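PDB 2Q1S: putative nucleotide sugar epimerase/ dehydratase from Bordetella bronchiseptica, which binds NADH in a Rossmann fold and probably acts as a nucleotide-sugar epimerase or dehydratase in lipopolysaccharide O-antigen biosynthesis. Local coordinates for residues 260-265 and 347-352; 72-75 and 79-82; 34-39 and 131-136; 65-70 and 107-112. All blocks are in the same frame, centred on the assembly; numbering follows the deposited sequence.

Contact 1: 260-265 and 347-352; sequences FIFVED and LRKTIE
This is a small, mostly buried apolar contact in which the ring of Phe262 meets Lys349 and Thr350 on helix 343-356. Phe262 ends strand 257-262 and is the N-cap residue of helix 263-276. CG is anti to the backbone N (chi1 -175°), which carries the ring from the strand end to helix 343-356. The far end of the ring does the touching. Phe262 CZ lies 3.9 Å from Lys349 CB and 3.9 Å from Lys349 CD. The lysine chain is extended beyond CG and lies crosswise to the phenylalanine, so its methylenes rather than its amine make the contact. The lysine ammonium stays near Glu264, with Lys349 NZ 5.0 Å from Glu264 OE1. Their charges are opposite, but the atoms do not touch. Thr350 OG1 sits in the ring plane at its edge, 3.7 Å from Phe262 CE1. This hydroxyl is hydrogen-bonded to Gly346 O, one turn back in its own helix, so its polar need is met there. Outside the two segments, Asp265 OD2 is hydrogen-bonded to Val341 N in the loop before helix 343-356. Phe262 also touches Pro214 and Val341. A late strand of the nucleotide-binding sheet thereby meets a C-terminal helix, an interface characteristic of extended short-chain dehydrogenase/reductases, which pair a Rossmann fold with a C-terminal region.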
# COMPACT_ATOMS: atom_id res chain seq x y z
N PHE A 260 -13.93 8.67 22.00
CA PHE A 260 -13.36 9.99 21.75
C PHE A 260 -12.14 10.18 22.64
O PHE A 260 -12.10 9.69 23.78
CB PHE A 260 -14.38 11.10 22.03
CG PHE A 260 -15.56 11.08 21.10
CD1 PHE A 260 -15.45 11.60 19.82
CD2 PHE A 260 -16.78 10.53 21.51
CE1 PHE A 260 -16.54 11.57 18.94
CE2 PHE A 260 -17.87 10.50 20.64
CZ PHE A 260 -17.75 11.02 19.35
N ILE A 261 -11.15 10.91 22.11
CA ILE A 261 -9.94 11.24 22.87
C ILE A 261 -9.58 12.70 22.62
O ILE A 261 -9.61 13.16 21.48
CB ILE A 261 -8.75 10.29 22.56
CG1 ILE A 261 -7.53 10.63 23.43
CG2 ILE A 261 -8.44 10.27 21.03
CD1 ILE A 261 -6.40 9.64 23.35
N PHE A 262 -9.25 13.43 23.69
CA PHE A 262 -8.98 14.86 23.57
C PHE A 262 -7.60 15.08 22.95
O PHE A 262 -6.65 14.36 23.26
CB PHE A 262 -9.07 15.50 24.96
CG PHE A 262 -8.94 17.00 24.99
CD1 PHE A 262 -9.84 17.81 24.30
CD2 PHE A 262 -7.92 17.61 25.73
CE1 PHE A 262 -9.73 19.21 24.37
CE2 PHE A 262 -7.79 19.02 25.79
CZ PHE A 262 -8.69 19.81 25.09
N VAL A 263 -7.48 16.11 22.12
CA VAL A 263 -6.31 16.26 21.28
C VAL A 263 -5.01 16.49 22.10
O VAL A 263 -3.96 16.01 21.71
CB VAL A 263 -6.50 17.40 20.24
CG1 VAL A 263 -6.61 18.82 20.92
CG2 VAL A 263 -5.43 17.36 19.17
N GLU A 264 -5.10 17.17 23.24
CA GLU A 264 -3.91 17.35 24.06
C GLU A 264 -3.40 16.04 24.63
O GLU A 264 -2.20 15.88 24.81
CB GLU A 264 -4.19 18.37 25.17
CG GLU A 264 -4.55 19.77 24.57
CD GLU A 264 -4.83 20.86 25.59
OE1 GLU A 264 -4.57 20.65 26.80
OE2 GLU A 264 -5.32 21.94 25.17
N ASP A 265 -4.31 15.09 24.92
CA ASP A 265 -3.90 13.74 25.30
C ASP A 265 -3.20 13.05 24.12
O ASP A 265 -2.19 12.37 24.32
CB ASP A 265 -5.07 12.88 25.78
CG ASP A 265 -5.51 13.21 27.23
OD1 ASP A 265 -4.72 13.81 28.01
OD2 ASP A 265 -6.65 12.84 27.57
N LEU A 347 -14.77 18.62 26.07
CA LEU A 347 -15.82 19.37 25.36
C LEU A 347 -15.92 20.85 25.79
O LEU A 347 -16.02 21.72 24.95
CB LEU A 347 -17.17 18.67 25.48
CG LEU A 347 -17.51 17.43 24.64
CD1 LEU A 347 -18.87 16.85 25.01
CD2 LEU A 347 -17.39 17.69 23.12
N ARG A 348 -15.86 21.12 27.09
CA ARG A 348 -15.80 22.51 27.58
C ARG A 348 -14.64 23.28 26.98
O ARG A 348 -14.81 24.39 26.48
CB ARG A 348 -15.75 22.57 29.11
CG ARG A 348 -17.07 22.28 29.76
CD ARG A 348 -16.97 22.30 31.26
NE ARG A 348 -18.20 21.79 31.87
N LYS A 349 -13.45 22.68 27.01
CA LYS A 349 -12.27 23.30 26.44
C LYS A 349 -12.44 23.59 24.95
O LYS A 349 -12.06 24.65 24.46
CB LYS A 349 -11.01 22.46 26.71
CG LYS A 349 -10.48 22.64 28.12
CD LYS A 349 -9.44 21.59 28.49
CE LYS A 349 -8.82 21.85 29.88
NZ LYS A 349 -8.12 20.62 30.37
N THR A 350 -12.97 22.61 24.22
CA THR A 350 -13.21 22.74 22.78
C THR A 350 -14.23 23.81 22.43
O THR A 350 -13.99 24.64 21.55
CB THR A 350 -13.65 21.38 22.19
OG1 THR A 350 -12.69 20.40 22.58
CG2 THR A 350 -13.69 21.43 20.66
N ILE A 351 -15.35 23.82 23.15
CA ILE A 351 -16.40 24.82 22.98
C ILE A 351 -15.86 26.22 23.33
O ILE A 351 -16.08 27.19 22.60
CB ILE A 351 -17.64 24.43 23.83
CG1 ILE A 351 -18.29 23.15 23.27
CG2 ILE A 351 -18.67 25.62 23.93
CD1 ILE A 351 -19.08 22.33 24.30
N GLU A 352 -15.09 26.33 24.41
CA GLU A 352 -14.52 27.63 24.77
C GLU A 352 -13.68 28.16 23.62
O GLU A 352 -13.86 29.29 23.19
CB GLU A 352 -13.69 27.55 26.06
CG GLU A 352 -14.52 27.31 27.29

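Contact 2: 72-75 and 79-82; sequences INVP and AVRF
Val74 and Pro75 run in the opposite direction to strand 80-83, with CA atoms 7.7 Å apart for Val74 and Phe82 and 7.1 Å apart for Pro75 and Val80, and no hydrogen bond joins them. The place is the connection between the second and third strands of the Rossmann fold, 59-63 and 80-83. Residues 72-75 pass from a 3-10 segment into a loop that returns to the parallel sheet. Val80 and Phe82 both point toward this loop. Arg81 between them points away, and its backbone pairs with Val60 and Val62 of the neighbouring strand. The main meeting is CH-pi. Val74 CG2 lies over a face of the Phe82 ring, 4.3 Å from the centroid and 26° off the ring normal. Val74 CG1 is above the same face, over its centre, so the isopropyl group lies on the ring with both methyls. Phe82 CG is anti to the backbone N (chi1 175°), which swings the ring out beneath the valine. The ring also touches Val62, Leu66 and Asp64, and Asp64 binds NADH. The ring thus backs a cofactor-binding residue, while the side chain of Val74 stays about 8 Å from NADH. Closer to the link between the two segments, the proline ring lies crosswise to Val80. Val80 divides its methyls between two partners: CG2 meets Pro75 CG at 3.7 Å, and CG1 meets Pro75 O at 3.7 Å.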
# COMPACT_ATOMS: atom_id res chain seq x y z
N ILE A 72 -2.83 30.02 9.97
CA ILE A 72 -2.95 30.53 11.35
C ILE A 72 -2.70 29.49 12.42
O ILE A 72 -2.57 29.82 13.59
CB ILE A 72 -4.29 31.25 11.65
CG1 ILE A 72 -5.48 30.28 11.46
CG2 ILE A 72 -4.38 32.50 10.82
CD1 ILE A 72 -6.74 30.74 12.24
N ASN A 73 -2.62 28.24 12.02
CA ASN A 73 -2.24 27.18 12.93
C ASN A 73 -0.75 26.88 12.97
O ASN A 73 -0.32 25.97 13.67
CB ASN A 73 -3.03 25.91 12.62
CG ASN A 73 -4.26 25.76 13.47
OD1 ASN A 73 -4.33 26.25 14.58
ND2 ASN A 73 -5.24 25.06 12.95
N VAL A 74 0.04 27.64 12.24
CA VAL A 74 1.47 27.56 12.41
C VAL A 74 2.18 28.83 12.86
O VAL A 74 2.34 29.77 12.09
CB VAL A 74 2.19 26.92 11.23
CG1 VAL A 74 1.31 26.83 10.03
CG2 VAL A 74 3.47 27.62 10.93
N PRO A 75 2.62 28.82 14.11
CA PRO A 75 3.07 30.03 14.79
C PRO A 75 4.28 30.63 14.13
O PRO A 75 5.09 29.93 13.53
CB PRO A 75 3.46 29.50 16.15
CG PRO A 75 3.94 28.17 15.87
CD PRO A 75 2.95 27.62 14.89
N ALA A 79 11.65 29.55 17.09
CA ALA A 79 11.99 28.11 17.07
C ALA A 79 11.29 27.29 15.97
O ALA A 79 11.63 26.13 15.76
CB ALA A 79 11.71 27.47 18.42
N VAL A 80 10.31 27.90 15.30
CA VAL A 80 9.54 27.21 14.25
C VAL A 80 10.01 27.64 12.85
O VAL A 80 10.02 28.82 12.52
CB VAL A 80 8.01 27.49 14.40
CG1 VAL A 80 7.24 26.90 13.22
CG2 VAL A 80 7.46 26.93 15.71
N ARG A 81 10.44 26.67 12.05
CA ARG A 81 10.69 26.85 10.62
C ARG A 81 9.50 26.22 9.89
O ARG A 81 9.11 25.10 10.18
CB ARG A 81 11.99 26.15 10.22
CG ARG A 81 12.25 26.15 8.73
CD ARG A 81 13.35 25.18 8.36
NE ARG A 81 13.55 25.14 6.90
CZ ARG A 81 14.35 24.29 6.26
NH1 ARG A 81 15.05 23.38 6.94
NH2 ARG A 81 14.45 24.36 4.94
N PHE A 82 8.92 26.96 8.95
CA PHE A 82 7.79 26.43 8.18
C PHE A 82 8.10 26.31 6.69
O PHE A 82 8.32 27.33 5.99
CB PHE A 82 6.54 27.30 8.44
CG PHE A 82 5.32 26.93 7.60
CD1 PHE A 82 4.86 25.63 7.53
CD2 PHE A 82 4.62 27.92 6.93
CE1 PHE A 82 3.74 25.32 6.77
CE2 PHE A 82 3.48 27.61 6.16
CZ PHE A 82 3.05 26.31 6.07

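Contact 3: 34-39 and 131-136; sequences NVMVVG and LKLYER. With NAI (1,4-dihydronicotinamide adenine dinucleotide), chain B.
Leu133 reaches from helix 128-137 to Met36 and Val38 on strand 34-38, in a small buried apolar contact. Its CB points toward the strand but is too far to touch it. CG follows anti to the backbone N (chi1 177°) and also stops short, so CB and CG act as a stem for the two methyls. CD1 comes nearest Met36, 4.4 Å from SD. CD2 goes to Val38, 4.1 Å from CG2. The leucine fork thus spans two strand residues that face the same side of the sheet. The side chains of Leu133 and Val38 lie alongside, pointing opposite ways. Met36 reaches the helix because its chain is stretched through CB and CG, which brings the sulfur out beside the leucine. Leu133 also touches His105 on the adjacent strand 102-105, while Val38 touches Ile87, a residue that binds NADH. Elsewhere on helix 128-137, Leu131 packs on His123 and Lys132 on Leu120 of the second subunit. At the end of the strand the chain turns at Gly39, whose positive phi of 79° suits a residue without a side chain. Its CA is 3.6 Å from O4B of the NADH adenosine ribose. The glycine-rich sequence at Gly40, Gly42 and Gly45 follows. A first parallel strand backed by a helix and running into such a turn is typical of the Rossmann dinucleotide-binding fold.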
# COMPACT_ATOMS: atom_id res chain seq x y z
N ASN A 34 15.83 18.85 18.22
CA ASN A 34 15.35 19.32 16.93
C ASN A 34 14.28 18.35 16.42
O ASN A 34 14.52 17.14 16.38
CB ASN A 34 16.48 19.42 15.91
CG ASN A 34 17.41 20.60 16.16
OD1 ASN A 34 17.15 21.44 17.02
ND2 ASN A 34 18.52 20.65 15.43
N VAL A 35 13.13 18.88 16.05
CA VAL A 35 12.01 18.01 15.68
C VAL A 35 11.41 18.42 14.35
O VAL A 35 11.35 19.60 14.06
CB VAL A 35 10.91 18.04 16.77
CG1 VAL A 35 9.68 17.14 16.39
CG2 VAL A 35 11.46 17.71 18.15
N MET A 36 11.04 17.44 13.53
CA MET A 36 10.24 17.75 12.34
C MET A 36 8.81 17.26 12.57
O MET A 36 8.62 16.17 13.11
CB MET A 36 10.88 17.11 11.11
CG MET A 36 10.07 17.29 9.85
SD MET A 36 10.59 16.20 8.51
CE MET A 36 11.67 17.35 7.80
N VAL A 37 7.83 18.09 12.20
CA VAL A 37 6.43 17.67 12.23
C VAL A 37 5.87 17.80 10.81
O VAL A 37 5.59 18.88 10.34
CB VAL A 37 5.57 18.43 13.28
CG1 VAL A 37 4.14 17.86 13.36
CG2 VAL A 37 6.21 18.33 14.67
N VAL A 38 5.79 16.66 10.12
CA VAL A 38 5.19 16.61 8.77
C VAL A 38 3.67 16.65 9.01
O VAL A 38 3.19 15.87 9.84
CB VAL A 38 5.67 15.34 8.04
CG1 VAL A 38 5.05 15.30 6.60
CG2 VAL A 38 7.20 15.28 8.02
N GLY A 39 2.96 17.54 8.36
CA GLY A 39 1.55 17.72 8.66
C GLY A 39 1.33 18.58 9.91
O GLY A 39 0.24 18.62 10.46
N LEU A 131 6.26 6.84 2.14
CA LEU A 131 7.35 6.15 1.46
C LEU A 131 8.52 7.12 1.17
O LEU A 131 9.68 6.78 1.45
CB LEU A 131 6.81 5.55 0.14
CG LEU A 131 7.91 4.78 -0.59
CD1 LEU A 131 8.47 3.63 0.25
CD2 LEU A 131 7.32 4.28 -1.94
N LYS A 132 8.23 8.28 0.58
CA LYS A 132 9.30 9.21 0.21
C LYS A 132 9.99 9.77 1.45
O LYS A 132 11.21 9.95 1.45
CB LYS A 132 8.80 10.30 -0.71
CG LYS A 132 8.30 9.71 -2.04
CD LYS A 132 7.99 10.78 -3.07
CE LYS A 132 9.21 11.43 -3.72
NZ LYS A 132 8.86 12.41 -4.78
N LEU A 133 9.22 10.01 2.50
CA LEU A 133 9.82 10.50 3.74
C LEU A 133 10.78 9.46 4.28
O LEU A 133 11.96 9.76 4.60
CB LEU A 133 8.70 10.82 4.75
CG LEU A 133 9.27 11.26 6.13
CD1 LEU A 133 10.07 12.57 6.10
CD2 LEU A 133 8.13 11.34 7.12
N TYR A 134 10.32 8.22 4.44
CA TYR A 134 11.13 7.16 5.02
C TYR A 134 12.37 6.90 4.17
O TYR A 134 13.47 6.65 4.69
CB TYR A 134 10.29 5.90 5.16
CG TYR A 134 9.29 5.94 6.30
CD1 TYR A 134 9.10 7.11 7.08
CD2 TYR A 134 8.53 4.81 6.60
CE1 TYR A 134 8.21 7.10 8.15
CE2 TYR A 134 7.62 4.79 7.64
CZ TYR A 134 7.44 5.95 8.41
OH TYR A 134 6.54 5.93 9.46
N GLU A 135 12.21 6.96 2.85
CA GLU A 135 13.34 6.74 1.95
C GLU A 135 14.45 7.78 2.16
O GLU A 135 15.64 7.46 2.10
CB GLU A 135 12.85 6.74 0.49
CG GLU A 135 13.91 6.42 -0.55
CD GLU A 135 14.52 5.02 -0.46
OE1 GLU A 135 14.11 4.12 0.32
OE2 GLU A 135 15.53 4.85 -1.19
N ARG A 136 14.04 9.01 2.40
CA ARG A 136 14.99 10.08 2.73
C ARG A 136 15.64 9.92 4.11
O ARG A 136 16.86 10.19 4.24
CB ARG A 136 14.37 11.46 2.59
CG ARG A 136 15.39 12.62 2.82
CD ARG A 136 16.59 12.53 1.89
NE ARG A 136 17.56 13.60 2.19
CZ ARG A 136 18.88 13.43 2.20
NH1 ARG A 136 19.40 12.25 1.89
NH2 ARG A 136 19.69 14.45 2.49
PA NAI B . -5.42 17.28 9.35
O1A NAI B . -5.97 17.16 7.98
O2A NAI B . -5.79 18.52 10.20
O5B NAI B . -3.88 17.12 9.37
C5B NAI B . -3.10 16.57 8.30
C4B NAI B . -2.09 17.58 7.80
O4B NAI B . -1.37 17.01 6.71
C3B NAI B . -2.79 18.86 7.26
O3B NAI B . -2.21 20.03 7.87
C2B NAI B . -2.45 18.84 5.78
O2B NAI B . -2.30 20.12 5.11
C1B NAI B . -1.13 18.07 5.77
N9A NAI B . -0.75 17.52 4.49
C8A NAI B . -1.57 16.93 3.56
N7A NAI B . -0.84 16.50 2.53
C5A NAI B . 0.47 16.78 2.76
C6A NAI B . 1.76 16.60 2.07
N6A NAI B . 1.87 16.01 0.87
N1A NAI B . 2.91 17.05 2.66
C2A NAI B . 2.82 17.65 3.87
N3A NAI B . 1.71 17.86 4.59
C4A NAI B . 0.49 17.44 4.09
O3 NAI B . -5.98 15.98 10.10
PN NAI B . -5.64 15.41 11.58
O1N NAI B . -6.86 14.92 12.19
O2N NAI B . -4.74 16.43 12.22
O5D NAI B . -4.66 14.15 11.20
C5D NAI B . -3.31 14.06 11.68
C4D NAI B . -2.88 12.60 11.55
O4D NAI B . -3.66 11.82 12.43
C3D NAI B . -3.19 12.01 10.17
O3D NAI B . -2.08 11.19 9.80
C2D NAI B . -4.44 11.22 10.37
O2D NAI B . -4.56 10.14 9.41
C1D NAI B . -4.25 10.68 11.77
N1N NAI B . -5.48 10.32 12.43
C2N NAI B . -6.37 11.26 12.90
C3N NAI B . -7.53 10.88 13.56
C7N NAI B . -8.54 11.90 14.07
O7N NAI B . -9.53 11.49 14.66
N7N NAI B . -8.25 13.21 13.86
C4N NAI B . -7.79 9.50 13.81
C5N NAI B . -6.82 8.56 13.35
C6N NAI B . -5.67 9.00 12.70

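Contact 4: 65-70 and 107-112; sequences NLLSAE and ATYHGN. With NAI (1,4-dihydronicotinamide adenine dinucleotide), chain B.
Ser68 and His110 are joined less by each other than by a bridging water and the bound NADH, for no direct hydrogen bond links their two loops. The water donates to Ser68 OG at 2.7 Å and to Thr108 O at 2.8 Å. It accepts from His110 N at 2.9 Å. Ser68 OG donates a hydrogen bond to the phosphate oxygen O1A of NADH, 2.6 Å away. One hydroxyl thus serves two partners, donating to the cofactor and accepting from the water. Its place between the backbone N and the carbonyl carbon (chi1 56°) sets it for both. Ser68 N donates to the ribose oxygen O2B at 3.2 Å in a nearly straight bond (178°). The loops touch directly at two places: Ser68 OG lies 3.7 Å from His110 CB, and Leu67 CD2 meets the edge of the Tyr109 ring, in its plane and 3.6 Å from CD1. Asn65 forms an Asx turn, as its OD1 accepts from Leu67 N, which lies well above the carbonyl plane. The side-chain amide of Asn65 lies against the adenine, with Asn65 CG 3.5 Å from C5A of NADH. A cis peptide follows His110, just before Gly111, at the N-cap position of helix 112-117. Segment 65-70 follows strand 59-63; strand 102-105 leads into segment 107-112. Helix 119-126 packs on Asn65, Leu67 and Tyr109, and helix 180-199 brings Tyr181 and Lys185 against Thr108.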
# COMPACT_ATOMS: atom_id res chain seq x y z
N ASN A 65 1.71 21.34 3.35
CA ASN A 65 1.28 22.02 2.11
C ASN A 65 -0.04 22.80 2.26
O ASN A 65 -0.57 23.36 1.30
CB ASN A 65 1.20 21.01 0.95
CG ASN A 65 0.20 19.93 1.19
OD1 ASN A 65 -0.38 19.80 2.27
ND2 ASN A 65 0.08 19.03 0.21
N LEU A 66 -0.60 22.74 3.48
CA LEU A 66 -1.88 23.45 3.79
C LEU A 66 -3.08 22.90 3.03
O LEU A 66 -4.09 23.58 2.88
CB LEU A 66 -1.77 24.99 3.66
CG LEU A 66 -0.74 25.61 4.62
CD1 LEU A 66 -0.72 27.14 4.42
CD2 LEU A 66 -0.95 25.23 6.09
N LEU A 67 -2.97 21.63 2.64
CA LEU A 67 -4.04 21.03 1.85
C LEU A 67 -5.33 20.91 2.66
O LEU A 67 -6.43 21.11 2.12
CB LEU A 67 -3.57 19.69 1.32
CG LEU A 67 -4.54 18.85 0.50
CD1 LEU A 67 -5.07 19.60 -0.71
CD2 LEU A 67 -3.82 17.56 0.10
N SER A 68 -5.20 20.63 3.96
CA SER A 68 -6.36 20.58 4.84
C SER A 68 -6.14 21.34 6.14
O SER A 68 -6.62 20.92 7.18
CB SER A 68 -6.78 19.13 5.11
OG SER A 68 -5.70 18.38 5.66
N ALA A 69 -5.42 22.47 6.04
CA ALA A 69 -4.96 23.23 7.19
C ALA A 69 -4.98 24.70 6.85
O ALA A 69 -5.09 25.10 5.67
CB ALA A 69 -3.54 22.79 7.56
N GLU A 70 -4.90 25.52 7.91
CA GLU A 70 -4.84 26.98 7.78
C GLU A 70 -3.52 27.43 8.35
O GLU A 70 -3.08 26.89 9.36
CB GLU A 70 -5.98 27.66 8.55
CG GLU A 70 -7.38 27.38 8.02
CD GLU A 70 -7.56 27.90 6.60
OE1 GLU A 70 -7.20 29.07 6.37
OE2 GLU A 70 -8.02 27.15 5.72
N ALA A 107 1.01 13.82 8.32
CA ALA A 107 0.30 14.21 7.12
C ALA A 107 -0.69 13.09 6.71
O ALA A 107 -0.52 11.89 6.97
CB ALA A 107 1.25 14.54 6.01
N THR A 108 -1.79 13.58 6.13
CA THR A 108 -2.80 12.67 5.56
C THR A 108 -3.58 13.49 4.53
O THR A 108 -3.39 14.68 4.33
CB THR A 108 -3.72 12.07 6.62
OG1 THR A 108 -4.40 10.92 6.06
CG2 THR A 108 -4.76 13.06 7.15
N TYR A 109 -4.43 12.73 3.82
CA TYR A 109 -5.40 13.31 2.92
C TYR A 109 -6.79 13.26 3.59
O TYR A 109 -7.38 12.22 3.79
CB TYR A 109 -5.39 12.58 1.57
CG TYR A 109 -6.24 13.29 0.55
CD1 TYR A 109 -5.87 14.55 0.06
CD2 TYR A 109 -7.42 12.71 0.04
CE1 TYR A 109 -6.64 15.22 -0.90
CE2 TYR A 109 -8.21 13.36 -0.92
CZ TYR A 109 -7.82 14.62 -1.42
OH TYR A 109 -8.56 15.27 -2.36
N HIS A 110 -7.23 14.43 4.05
CA HIS A 110 -8.36 14.45 5.00
C HIS A 110 -9.68 14.42 4.22
O HIS A 110 -9.97 15.35 3.49
CB HIS A 110 -8.30 15.72 5.85
CG HIS A 110 -9.22 15.70 7.02
ND1 HIS A 110 -10.60 15.72 6.89
CD2 HIS A 110 -8.96 15.68 8.35
CE1 HIS A 110 -11.14 15.65 8.10
NE2 HIS A 110 -10.17 15.65 8.99
N GLY A 111 -10.49 13.37 4.35
CA GLY A 111 -10.32 12.14 5.12
C GLY A 111 -10.97 11.02 4.31
O GLY A 111 -10.80 10.98 3.09
N ASN A 112 -11.72 10.15 4.98
CA ASN A 112 -12.41 9.05 4.28
C ASN A 112 -13.17 9.49 3.04
O ASN A 112 -12.96 8.97 1.93
CB ASN A 112 -13.35 8.26 5.22
CG ASN A 112 -12.60 7.48 6.23
OD1 ASN A 112 -12.02 6.43 5.92
ND2 ASN A 112 -12.58 7.98 7.46
PA NAI B . -5.42 17.28 9.35
O1A NAI B . -5.97 17.16 7.98
O2A NAI B . -5.79 18.52 10.20
O5B NAI B . -3.88 17.12 9.37
C5B NAI B . -3.10 16.57 8.30
C4B NAI B . -2.09 17.58 7.80
O4B NAI B . -1.37 17.01 6.71
C3B NAI B . -2.79 18.86 7.26
O3B NAI B . -2.21 20.03 7.87
C2B NAI B . -2.45 18.84 5.78
O2B NAI B . -2.30 20.12 5.11
C1B NAI B . -1.13 18.07 5.77
N9A NAI B . -0.75 17.52 4.49
C8A NAI B . -1.57 16.93 3.56
N7A NAI B . -0.84 16.50 2.53
C5A NAI B . 0.47 16.78 2.76
C6A NAI B . 1.76 16.60 2.07
N6A NAI B . 1.87 16.01 0.87
N1A NAI B . 2.91 17.05 2.66
C2A NAI B . 2.82 17.65 3.87
N3A NAI B . 1.71 17.86 4.59
C4A NAI B . 0.49 17.44 4.09
O3 NAI B . -5.98 15.98 10.10
PN NAI B . -5.64 15.41 11.58
O1N NAI B . -6.86 14.92 12.19
O2N NAI B . -4.74 16.43 12.22
O5D NAI B . -4.66 14.15 11.20
C5D NAI B . -3.31 14.06 11.68
C4D NAI B . -2.88 12.60 11.55
O4D NAI B . -3.66 11.82 12.43
C3D NAI B . -3.19 12.01 10.17
O3D NAI B . -2.08 11.19 9.80
C2D NAI B . -4.44 11.22 10.37
O2D NAI B . -4.56 10.14 9.41
C1D NAI B . -4.25 10.68 11.77
N1N NAI B . -5.48 10.32 12.43
C2N NAI B . -6.37 11.26 12.90
C3N NAI B . -7.53 10.88 13.56
C7N NAI B . -8.54 11.90 14.07
O7N NAI B . -9.53 11.49 14.66
N7N NAI B . -8.25 13.21 13.86
C4N NAI B . -7.79 9.50 13.81
C5N NAI B . -6.82 8.56 13.35
C6N NAI B . -5.67 9.00 12.70
O HOH W 1 -5.29 16.58 3.69

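In the fold
Contacts 2, 3 and 4 gather in the nucleotide-binding half, their centres 16 to 17 Å apart. Residues 34-39 come first along the chain, and the loop from there to 131-136 encloses contact 4, which in turn encloses contact 2. Contact 4 touches both others: Leu66 packs on Phe82, and Ala107 on Val38 and Gly39. Contacts 3 and 4 both reach NADH. Contact 1 comes later in sequence, about 20 to 27 Å from the others between centres, and lies across the chain's centre from contact 3. Contacts 1, 2 and 3 reach the same sheet, so the same sheet carries the strand end at NADH and, farther along, the strand that meets helix 343-356.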